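Local coordinates for CdiI immunity protein (Cupriavidus taiwanensis, PDB 5T87) that binds the CdiA toxin and so probably protects its own cell from contact-dependent growth inhibition, at residues R75-E86 against L106-M114. Residues are numbered along the deposited sequence; the frame is centred on the assembly and turned at random.
Sequences RRIHDLDVAMAE and LDDLRIFRM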
loop_
_atom_site.group_PDB
_atom_site.type_symbol
_atom_site.label_atom_id
_atom_site.label_comp_id
_atom_site.label_asym_id
_atom_site.label_seq_id
_atom_site.Cartn_x
_atom_site.Cartn_y
_atom_site.Cartn_z
ATOM N N ARG A 75 -8.515 0.818 -3.017
ATOM C CA ARG A 75 -8.392 -0.096 -4.140
ATOM C C ARG A 75 -9.414 -1.246 -4.088
ATOM O O ARG A 75 -9.980 -1.618 -5.117
ATOM C CB ARG A 75 -6.950 -0.644 -4.209
ATOM C CG ARG A 75 -6.760 -1.839 -5.129
ATOM C CD ARG A 75 -5.293 -2.110 -5.420
ATOM N NE ARG A 75 -4.485 -2.497 -4.251
ATOM C CZ ARG A 75 -4.540 -3.672 -3.615
ATOM N NH1 ARG A 75 -5.406 -4.616 -3.983
ATOM N NH2 ARG A 75 -3.733 -3.899 -2.584
ATOM N N ARG A 76 -9.647 -1.785 -2.895
ATOM C CA ARG A 76 -10.378 -3.040 -2.745
ATOM C C ARG A 76 -11.864 -2.909 -2.525
ATOM O O ARG A 76 -12.608 -3.771 -2.976
ATOM C CB ARG A 76 -9.802 -3.865 -1.592
ATOM C CG ARG A 76 -8.447 -4.503 -1.889
ATOM C CD ARG A 76 -8.170 -5.671 -0.951
ATOM N NE ARG A 76 -8.443 -5.313 0.439
ATOM C CZ ARG A 76 -9.470 -5.722 1.185
ATOM N NH1 ARG A 76 -10.380 -6.575 0.718
ATOM N NH2 ARG A 76 -9.569 -5.279 2.434
ATOM N N ILE A 77 -12.301 -1.844 -1.849
ATOM C CA ILE A 77 -13.669 -1.762 -1.281
ATOM C C ILE A 77 -14.638 -0.833 -2.049
ATOM O O ILE A 77 -14.465 0.388 -2.038
ATOM C CB ILE A 77 -13.575 -1.384 0.221
ATOM C CG1 ILE A 77 -12.872 -2.532 0.969
ATOM C CG2 ILE A 77 -14.953 -1.085 0.814
ATOM C CD1 ILE A 77 -12.846 -2.399 2.470
ATOM N N HIS A 78 -15.675 -1.416 -2.669
ATOM C CA HIS A 78 -16.584 -0.658 -3.553
ATOM C C HIS A 78 -17.336 0.434 -2.805
ATOM O O HIS A 78 -17.522 1.522 -3.334
ATOM C CB HIS A 78 -17.583 -1.573 -4.293
ATOM C CG HIS A 78 -18.175 -0.959 -5.539
ATOM N ND1 HIS A 78 -19.106 0.066 -5.510
ATOM C CD2 HIS A 78 -17.978 -1.242 -6.853
ATOM C CE1 HIS A 78 -19.447 0.391 -6.746
ATOM N NE2 HIS A 78 -18.777 -0.387 -7.581
ATOM N N ASP A 79 -17.726 0.156 -1.565
ATOM C CA ASP A 79 -18.589 1.069 -0.795
ATOM C C ASP A 79 -17.846 1.968 0.196
ATOM O O ASP A 79 -18.396 2.333 1.246
ATOM C CB ASP A 79 -19.717 0.290 -0.093
ATOM C CG ASP A 79 -19.217 -0.691 0.962
ATOM O OD1 ASP A 79 -17.994 -0.754 1.269
ATOM O OD2 ASP A 79 -20.086 -1.417 1.484
ATOM N N LEU A 80 -16.601 2.320 -0.117
ATOM C CA LEU A 80 -15.934 3.366 0.645
ATOM C C LEU A 80 -16.688 4.710 0.533
ATOM O O LEU A 80 -17.400 4.963 -0.439
ATOM C CB LEU A 80 -14.471 3.548 0.209
ATOM C CG LEU A 80 -14.209 4.438 -1.007
ATOM C CD1 LEU A 80 -12.724 4.587 -1.259
ATOM C CD2 LEU A 80 -14.889 3.890 -2.247
ATOM N N ASP A 81 -16.510 5.547 1.548
ATOM C CA ASP A 81 -16.877 6.951 1.502
ATOM C C ASP A 81 -15.757 7.718 0.797
ATOM O O ASP A 81 -14.750 8.041 1.403
ATOM C CB ASP A 81 -17.085 7.465 2.934
ATOM C CG ASP A 81 -17.843 8.772 2.994
ATOM O OD1 ASP A 81 -17.786 9.554 2.028
ATOM O OD2 ASP A 81 -18.490 9.029 4.030
ATOM N N VAL A 82 -15.948 7.999 -0.486
ATOM C CA VAL A 82 -14.900 8.563 -1.335
ATOM C C VAL A 82 -14.486 9.940 -0.838
ATOM O O VAL A 82 -13.308 10.234 -0.727
ATOM C CB VAL A 82 -15.356 8.683 -2.812
ATOM C CG1 VAL A 82 -14.312 9.407 -3.658
ATOM C CG2 VAL A 82 -15.662 7.308 -3.406
ATOM N N ALA A 83 -15.466 10.787 -0.557
ATOM C CA ALA A 83 -15.195 12.141 -0.066
ATOM C C ALA A 83 -14.396 12.139 1.239
ATOM O O ALA A 83 -13.544 13.000 1.420
ATOM C CB ALA A 83 -16.492 12.923 0.118
HETATM N N MSE A 84 -14.669 11.187 2.132
HETATM C CA MSE A 84 -13.961 11.114 3.411
HETATM C C MSE A 84 -12.542 10.640 3.200
HETATM O O MSE A 84 -11.606 11.194 3.801
HETATM C CB MSE A 84 -14.657 10.217 4.428
HETATM C CG MSE A 84 -15.978 10.813 4.910
HETATM SE SE MSE A 84 -15.768 12.540 5.878
HETATM C CE MSE A 84 -16.402 13.733 4.429
ATOM N N ALA A 85 -12.375 9.632 2.341
ATOM C CA ALA A 85 -11.059 9.122 1.984
ATOM C C ALA A 85 -10.204 10.219 1.347
ATOM O O ALA A 85 -9.006 10.350 1.668
ATOM C CB ALA A 85 -11.181 7.925 1.053
ATOM N N GLU A 86 -10.823 11.019 0.477
ATOM C CA GLU A 86 -10.095 12.056 -0.238
ATOM C C GLU A 86 -9.685 13.230 0.661
ATOM O O GLU A 86 -8.544 13.699 0.580
ATOM C CB GLU A 86 -10.889 12.549 -1.437
ATOM C CG GLU A 86 -10.049 13.392 -2.382
ATOM C CD GLU A 86 -10.811 13.823 -3.607
ATOM O OE1 GLU A 86 -11.857 14.496 -3.459
ATOM O OE2 GLU A 86 -10.358 13.488 -4.722
ATOM N N LEU A 106 -3.550 8.318 -2.875
ATOM C CA LEU A 106 -4.398 9.126 -3.738
ATOM C C LEU A 106 -4.433 8.592 -5.185
ATOM O O LEU A 106 -5.499 8.534 -5.806
ATOM C CB LEU A 106 -3.889 10.566 -3.716
ATOM C CG LEU A 106 -4.877 11.702 -3.891
ATOM C CD1 LEU A 106 -5.988 11.626 -2.844
ATOM C CD2 LEU A 106 -4.104 13.020 -3.787
ATOM N N ASP A 107 -3.262 8.202 -5.705
ATOM C CA ASP A 107 -3.173 7.446 -6.962
ATOM C C ASP A 107 -4.117 6.243 -6.916
ATOM O O ASP A 107 -4.849 6.007 -7.864
ATOM C CB ASP A 107 -1.733 6.956 -7.238
ATOM C CG ASP A 107 -0.810 8.058 -7.783
ATOM O OD1 ASP A 107 -1.253 9.223 -7.890
ATOM O OD2 ASP A 107 0.369 7.749 -8.111
ATOM N N ASP A 108 -4.098 5.506 -5.802
ATOM C CA ASP A 108 -4.948 4.326 -5.630
ATOM C C ASP A 108 -6.430 4.698 -5.636
ATOM O O ASP A 108 -7.238 4.028 -6.284
ATOM C CB ASP A 108 -4.569 3.537 -4.351
ATOM C CG ASP A 108 -3.156 2.923 -4.420
ATOM O OD1 ASP A 108 -2.464 3.101 -5.454
ATOM O OD2 ASP A 108 -2.740 2.252 -3.443
ATOM N N LEU A 109 -6.771 5.785 -4.948
ATOM C CA LEU A 109 -8.150 6.271 -4.896
ATOM C C LEU A 109 -8.665 6.673 -6.277
ATOM O O LEU A 109 -9.711 6.192 -6.720
ATOM C CB LEU A 109 -8.272 7.464 -3.945
ATOM C CG LEU A 109 -9.692 7.900 -3.568
ATOM C CD1 LEU A 109 -10.443 6.775 -2.870
ATOM C CD2 LEU A 109 -9.672 9.150 -2.693
ATOM N N ARG A 110 -7.896 7.519 -6.955
ATOM C CA ARG A 110 -8.290 8.072 -8.251
ATOM C C ARG A 110 -8.465 6.992 -9.341
ATOM O O ARG A 110 -9.338 7.111 -10.205
ATOM C CB ARG A 110 -7.273 9.128 -8.716
ATOM C CG ARG A 110 -7.080 10.320 -7.768
ATOM C CD ARG A 110 -8.118 11.415 -7.966
ATOM N NE ARG A 110 -8.218 12.378 -6.852
ATOM C CZ ARG A 110 -7.358 13.374 -6.590
ATOM N NH1 ARG A 110 -7.591 14.192 -5.557
ATOM N NH2 ARG A 110 -6.259 13.556 -7.336
ATOM N N ILE A 111 -7.647 5.945 -9.289
ATOM C CA ILE A 111 -7.678 4.882 -10.291
ATOM C C ILE A 111 -8.877 3.967 -10.042
ATOM O O ILE A 111 -9.740 3.801 -10.909
ATOM C CB ILE A 111 -6.368 4.046 -10.268
ATOM C CG1 ILE A 111 -5.177 4.859 -10.818
ATOM C CG2 ILE A 111 -6.533 2.724 -11.012
ATOM C CD1 ILE A 111 -5.065 4.917 -12.331
ATOM N N PHE A 112 -8.909 3.368 -8.858
ATOM C CA PHE A 112 -9.871 2.315 -8.558
ATOM C C PHE A 112 -11.266 2.821 -8.251
ATOM O O PHE A 112 -12.216 2.052 -8.338
ATOM C CB PHE A 112 -9.361 1.429 -7.409
ATOM C CG PHE A 112 -8.266 0.512 -7.829
ATOM C CD1 PHE A 112 -8.563 -0.704 -8.424
ATOM C CD2 PHE A 112 -6.938 0.880 -7.683
ATOM C CE1 PHE A 112 -7.552 -1.552 -8.855
ATOM C CE2 PHE A 112 -5.922 0.039 -8.112
ATOM C CZ PHE A 112 -6.229 -1.179 -8.703
ATOM N N ARG A 113 -11.398 4.088 -7.874
ATOM C CA ARG A 113 -12.687 4.607 -7.415
ATOM C C ARG A 113 -13.224 5.871 -8.076
ATOM O O ARG A 113 -14.362 6.229 -7.804
ATOM C CB ARG A 113 -12.639 4.790 -5.892
ATOM C CG ARG A 113 -12.389 3.502 -5.121
ATOM C CD ARG A 113 -13.516 2.510 -5.333
ATOM N NE ARG A 113 -13.147 1.146 -4.980
ATOM C CZ ARG A 113 -13.541 0.041 -5.618
ATOM N NH1 ARG A 113 -14.313 0.098 -6.702
ATOM N NH2 ARG A 113 -13.138 -1.137 -5.172
HETATM N N MSE A 114 -12.437 6.547 -8.914
HETATM C CA MSE A 114 -12.888 7.777 -9.608
HETATM C C MSE A 114 -12.602 7.777 -11.107
HETATM O O MSE A 114 -12.799 8.803 -11.757
HETATM C CB MSE A 114 -12.258 9.001 -8.913
HETATM C CG MSE A 114 -12.337 8.898 -7.379
HETATM SE SE MSE A 114 -11.793 10.517 -6.374
HETATM C CE MSE A 114 -13.281 11.729 -6.866
#
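Glu-86 OE2 takes two donors from Arg-110, NH1 at 3.0 Å and NE at 3.2 Å, in a side-on salt bridge that converges on one oxygen. Both approaches lie close to the guanidinium plane, but the carboxylate is turned 75° against it, and NH1 meets OE2 from above the carboxylate plane. Leu-106 CG lies over the rim of one face of that guanidinium.

Inward from this salt bridge, Leu-109 spreads its two methyls: CD1 touches Leu-80 CD1 at 3.5 Å, while CD2 rests against Glu-86 CB. Val-82 CG1 packs on the selenium of Met-114, a selenomethionine. At the other end Arg-75 runs alongside Phe-112; with its CG anti to the backbone N (chi1 167°), its aliphatic chain is laid over the ring, and CG sits 3.5 Å from the ring centroid in a CH-pi contact.

Arg-113 bends at chi2 (-63°) and reaches over Leu-80, whose CD2 meets its CD at 3.6 Å, to the end of helix 60-76. There its NE is hydrogen-bonded to Ala-74 O, NH2 comes within 3.2 Å of Arg-75 O, and His-78 CA lies over a guanidinium face.

Nearby Asp-108 forms salt bridges with Arg-23 and Arg-50 of the CdiA toxin chain. The whole is an interhelical connection of a mainly helical protein: a type I turn, Ile-77 to Leu-80, between helices 60-76 and 82-91, packed against residues 106-114, which run nearly antiparallel to 82-86.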